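Long-range contact in putative Acetyltransferase (Lactobacillus plantarum WCFS1, PDB 3EFA), which probably transfers an acetyl group from acetyl-coenzyme A to an amine, as a putative N-acetyltransferase of the GNAT family: residues L64-F74 with W99-I110. Numbering follows the deposited sequence.
With FMT (formic acid), chain B.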
loop_
_atom_site.group_PDB
_atom_site.type_symbol
_atom_site.label_atom_id
_atom_site.label_comp_id
_atom_site.label_asym_id
_atom_site.label_seq_id
_atom_site.Cartn_x
_atom_site.Cartn_y
_atom_site.Cartn_z
ATOM N N LEU A 64 -8.593 7.530 14.533
ATOM C CA LEU A 64 -7.955 8.426 13.565
ATOM C C LEU A 64 -6.422 8.269 13.575
ATOM O O LEU A 64 -5.781 8.469 14.610
ATOM C CB LEU A 64 -8.410 9.878 13.797
ATOM C CG LEU A 64 -9.938 9.969 13.587
ATOM C CD1 LEU A 64 -10.654 10.814 14.617
ATOM C CD2 LEU A 64 -10.312 10.403 12.153
ATOM N N GLU A 65 -5.866 7.869 12.425
ATOM C CA GLU A 65 -4.432 7.595 12.267
ATOM C C GLU A 65 -3.809 8.372 11.082
ATOM O O GLU A 65 -3.562 7.803 10.004
ATOM C CB GLU A 65 -4.175 6.083 12.098
ATOM C CG GLU A 65 -4.869 5.185 13.133
ATOM C CD GLU A 65 -4.642 3.682 12.905
ATOM O OE1 GLU A 65 -3.785 3.307 12.065
ATOM O OE2 GLU A 65 -5.330 2.870 13.569
ATOM N N PRO A 66 -3.513 9.664 11.291
ATOM C CA PRO A 66 -2.880 10.489 10.238
ATOM C C PRO A 66 -1.553 9.888 9.754
ATOM O O PRO A 66 -0.772 9.405 10.584
ATOM C CB PRO A 66 -2.565 11.817 10.932
ATOM C CG PRO A 66 -3.034 11.695 12.373
ATOM C CD PRO A 66 -3.505 10.293 12.630
ATOM N N GLN A 67 -1.310 9.930 8.445
ATOM C CA GLN A 67 -0.051 9.481 7.857
ATOM C C GLN A 67 0.642 10.669 7.167
ATOM O O GLN A 67 0.104 11.771 7.147
ATOM C CB GLN A 67 -0.306 8.353 6.848
ATOM C CG GLN A 67 -1.198 7.234 7.371
ATOM C CD GLN A 67 -0.488 6.348 8.386
ATOM O OE1 GLN A 67 0.657 5.938 8.161
ATOM N NE2 GLN A 67 -1.161 6.060 9.522
ATOM N N ALA A 68 1.828 10.447 6.602
ATOM C CA ALA A 68 2.512 11.492 5.834
ATOM C C ALA A 68 1.778 11.848 4.541
ATOM O O ALA A 68 0.930 11.093 4.071
ATOM C CB ALA A 68 3.957 11.077 5.512
ATOM N N ASP A 69 2.118 13.006 3.979
ATOM C CA ASP A 69 1.654 13.418 2.655
ATOM C C ASP A 69 0.127 13.551 2.510
ATOM O O ASP A 69 -0.434 13.265 1.439
ATOM C CB ASP A 69 2.221 12.499 1.564
ATOM C CG ASP A 69 2.303 13.189 0.209
ATOM O OD1 ASP A 69 2.187 14.439 0.186
ATOM O OD2 ASP A 69 2.485 12.495 -0.827
ATOM N N HIS A 70 -0.531 13.985 3.587
ATOM C CA HIS A 70 -1.959 14.318 3.554
ATOM C C HIS A 70 -2.876 13.105 3.360
ATOM O O HIS A 70 -3.991 13.235 2.863
ATOM C CB HIS A 70 -2.234 15.391 2.492
ATOM C CG HIS A 70 -1.448 16.645 2.699
ATOM N ND1 HIS A 70 -0.355 16.979 1.927
ATOM C CD2 HIS A 70 -1.576 17.636 3.618
ATOM C CE1 HIS A 70 0.145 18.128 2.348
ATOM N NE2 HIS A 70 -0.578 18.547 3.372
ATOM N N VAL A 71 -2.389 11.936 3.762
ATOM C CA VAL A 71 -3.186 10.715 3.778
ATOM C C VAL A 71 -3.682 10.409 5.200
ATOM O O VAL A 71 -2.882 10.329 6.138
ATOM C CB VAL A 71 -2.379 9.506 3.224
ATOM C CG1 VAL A 71 -3.186 8.216 3.342
ATOM C CG2 VAL A 71 -1.959 9.751 1.756
HETATM N N MSE A 72 -5.003 10.271 5.356
HETATM C CA MSE A 72 -5.600 9.868 6.630
HETATM C C MSE A 72 -5.975 8.399 6.619
HETATM O O MSE A 72 -6.724 7.957 5.752
HETATM C CB MSE A 72 -6.850 10.687 6.951
HETATM C CG MSE A 72 -7.616 10.151 8.164
HETATM SE SE MSE A 72 -6.720 10.407 9.904
HETATM C CE MSE A 72 -6.645 12.369 9.832
ATOM N N ARG A 73 -5.454 7.639 7.574
ATOM C CA ARG A 73 -5.883 6.252 7.724
ATOM C C ARG A 73 -6.948 6.145 8.829
ATOM O O ARG A 73 -6.784 6.710 9.920
ATOM C CB ARG A 73 -4.691 5.313 7.975
ATOM C CG ARG A 73 -5.083 3.845 8.209
ATOM C CD ARG A 73 -3.879 3.014 8.662
ATOM N NE ARG A 73 -2.813 3.096 7.679
ATOM C CZ ARG A 73 -1.574 2.639 7.843
ATOM N NH1 ARG A 73 -1.214 2.062 8.981
ATOM N NH2 ARG A 73 -0.691 2.777 6.857
ATOM N N PHE A 74 -8.050 5.464 8.518
ATOM C CA PHE A 74 -9.097 5.177 9.499
ATOM C C PHE A 74 -8.952 3.727 9.991
ATOM O O PHE A 74 -9.057 2.794 9.190
ATOM C CB PHE A 74 -10.482 5.349 8.874
ATOM C CG PHE A 74 -10.692 6.673 8.175
ATOM C CD1 PHE A 74 -10.935 7.839 8.909
ATOM C CD2 PHE A 74 -10.679 6.748 6.778
ATOM C CE1 PHE A 74 -11.149 9.061 8.267
ATOM C CE2 PHE A 74 -10.889 7.964 6.121
ATOM C CZ PHE A 74 -11.125 9.125 6.862
ATOM N N TRP A 99 -14.592 15.425 8.277
ATOM C CA TRP A 99 -13.701 15.912 9.341
ATOM C C TRP A 99 -12.230 15.990 8.861
ATOM O O TRP A 99 -11.541 16.980 9.109
ATOM C CB TRP A 99 -13.846 15.016 10.576
ATOM C CG TRP A 99 -13.091 15.453 11.824
ATOM C CD1 TRP A 99 -13.560 16.255 12.833
ATOM C CD2 TRP A 99 -11.763 15.069 12.206
ATOM N NE1 TRP A 99 -12.594 16.414 13.802
ATOM C CE2 TRP A 99 -11.483 15.698 13.445
ATOM C CE3 TRP A 99 -10.773 14.271 11.612
ATOM C CZ2 TRP A 99 -10.261 15.545 14.101
ATOM C CZ3 TRP A 99 -9.555 14.118 12.267
ATOM C CH2 TRP A 99 -9.309 14.752 13.495
ATOM N N ALA A 100 -11.768 14.959 8.155
ATOM C CA ALA A 100 -10.399 14.926 7.630
ATOM C C ALA A 100 -10.101 15.972 6.539
ATOM O O ALA A 100 -9.043 16.625 6.560
ATOM C CB ALA A 100 -10.055 13.519 7.123
ATOM N N THR A 101 -11.016 16.124 5.582
ATOM C CA THR A 101 -10.846 17.135 4.536
ATOM C C THR A 101 -10.777 18.537 5.131
ATOM O O THR A 101 -10.061 19.396 4.617
ATOM C CB THR A 101 -11.969 17.096 3.456
ATOM O OG1 THR A 101 -13.218 17.501 4.029
ATOM C CG2 THR A 101 -12.105 15.709 2.853
ATOM N N GLN A 102 -11.517 18.761 6.217
ATOM C CA GLN A 102 -11.498 20.053 6.897
ATOM C C GLN A 102 -10.116 20.349 7.472
ATOM O O GLN A 102 -9.752 21.505 7.680
ATOM C CB GLN A 102 -12.552 20.105 8.009
ATOM C CG GLN A 102 -13.988 20.256 7.515
ATOM C CD GLN A 102 -15.012 20.222 8.650
ATOM O OE1 GLN A 102 -14.673 19.958 9.809
ATOM N NE2 GLN A 102 -16.272 20.486 8.316
ATOM N N ARG A 103 -9.344 19.301 7.730
ATOM C CA ARG A 103 -8.006 19.473 8.295
ATOM C C ARG A 103 -6.881 19.268 7.259
ATOM O O ARG A 103 -5.723 19.067 7.619
ATOM C CB ARG A 103 -7.839 18.565 9.515
ATOM C CG ARG A 103 -8.627 19.063 10.714
ATOM C CD ARG A 103 -9.180 17.957 11.631
ATOM N NE ARG A 103 -9.984 18.562 12.693
ATOM C CZ ARG A 103 -11.258 18.931 12.555
ATOM N NH1 ARG A 103 -11.896 18.732 11.409
ATOM N NH2 ARG A 103 -11.902 19.492 13.567
ATOM N N GLY A 104 -7.237 19.318 5.976
ATOM C CA GLY A 104 -6.257 19.334 4.907
ATOM C C GLY A 104 -5.744 17.989 4.412
ATOM O O GLY A 104 -4.733 17.932 3.715
ATOM N N PHE A 105 -6.419 16.901 4.767
ATOM C CA PHE A 105 -6.057 15.603 4.205
ATOM C C PHE A 105 -6.823 15.424 2.897
ATOM O O PHE A 105 -7.974 15.866 2.793
ATOM C CB PHE A 105 -6.327 14.475 5.213
ATOM C CG PHE A 105 -5.466 14.557 6.451
ATOM C CD1 PHE A 105 -4.257 13.874 6.523
ATOM C CD2 PHE A 105 -5.856 15.344 7.540
ATOM C CE1 PHE A 105 -3.447 13.970 7.660
ATOM C CE2 PHE A 105 -5.056 15.438 8.687
ATOM C CZ PHE A 105 -3.850 14.751 8.746
ATOM N N THR A 106 -6.188 14.820 1.892
ATOM C CA THR A 106 -6.823 14.670 0.570
ATOM C C THR A 106 -7.166 13.229 0.193
ATOM O O THR A 106 -7.868 12.987 -0.786
ATOM C CB THR A 106 -5.960 15.268 -0.577
ATOM O OG1 THR A 106 -4.688 14.607 -0.629
ATOM C CG2 THR A 106 -5.758 16.763 -0.376
ATOM N N HIS A 107 -6.667 12.272 0.961
ATOM C CA HIS A 107 -6.920 10.872 0.654
ATOM C C HIS A 107 -7.263 10.052 1.890
ATOM O O HIS A 107 -6.629 10.200 2.943
ATOM C CB HIS A 107 -5.709 10.256 -0.058
ATOM C CG HIS A 107 -5.473 10.808 -1.422
ATOM N ND1 HIS A 107 -4.717 11.938 -1.648
ATOM C CD2 HIS A 107 -5.896 10.390 -2.638
ATOM C CE1 HIS A 107 -4.676 12.189 -2.945
ATOM N NE2 HIS A 107 -5.387 11.265 -3.566
ATOM N N GLY A 108 -8.262 9.182 1.747
ATOM C CA GLY A 108 -8.588 8.220 2.782
ATOM C C GLY A 108 -7.812 6.939 2.546
ATOM O O GLY A 108 -7.485 6.595 1.395
ATOM N N GLU A 109 -7.525 6.223 3.631
ATOM C CA GLU A 109 -6.754 4.988 3.559
ATOM C C GLU A 109 -7.333 3.943 4.516
ATOM O O GLU A 109 -7.597 4.242 5.702
ATOM C CB GLU A 109 -5.271 5.259 3.886
ATOM C CG GLU A 109 -4.375 3.999 3.950
ATOM C CD GLU A 109 -2.893 4.322 4.181
ATOM O OE1 GLU A 109 -2.422 4.219 5.340
ATOM O OE2 GLU A 109 -2.191 4.675 3.199
ATOM N N ILE A 110 -7.526 2.724 4.006
ATOM C CA ILE A 110 -8.063 1.622 4.808
ATOM C C ILE A 110 -7.210 0.369 4.652
ATOM O O ILE A 110 -6.864 0.002 3.523
ATOM C CB ILE A 110 -9.501 1.242 4.355
ATOM C CG1 ILE A 110 -10.464 2.425 4.505
ATOM C CG2 ILE A 110 -10.001 -0.043 5.079
ATOM C CD1 ILE A 110 -10.779 2.789 5.930
HETATM C C FMT B . 2.191 0.481 8.091
HETATM O O1 FMT B . 2.067 1.701 8.055
HETATM O O2 FMT B . 1.276 -0.293 7.816
#
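Strands 71-74 and 107-110 pair in parallel within a beta-alpha-beta unit of the GNAT fold, with Val71, Met72 and Arg73 beside His107, Gly108 and Glu109. Met72 N donates to His107 O (2.9 Å) and Phe74 N to Glu109 O (3.1 Å), while His70 O receives Thr106 N where the strands begin. On the face with Val71, Arg73 forms a side-on salt bridge with Glu109: its NE (2.6 Å) and NH2 (2.7 Å) both bind Glu109 OE1, NE at the anti lone pair and NH2 on the syn side, tilted 34° out of the carboxylate plane. A bend at chi3 (-57°) turns the guanidinium to this oxygen; Gln67 NE2 lies over one of its faces, and formic acid, probably from the crystallisation liquor, accepts a hydrogen bond from Arg73 NH2 at its edge. Glu109 OE2 is hydrogen-bonded to His143 NE2. A leucine in place of Arg73 would probably leave Glu109, a buried residue, without its salt-bridge partner. On the Met72 face, the selenomethionine bends at chi2 and chi3 to set CE over the Phe105 ring, 3.8 Å from its centroid, a CH-pi contact. Beside it Leu64 CD2 packs against Trp99 CZ3 (3.8 Å), joining strand 57-66 to helix 88-102. Gly104 ends that helix in a Schellman motif; the helix packs on Phe74, while strands 57-66 and 139-145 flank the pair.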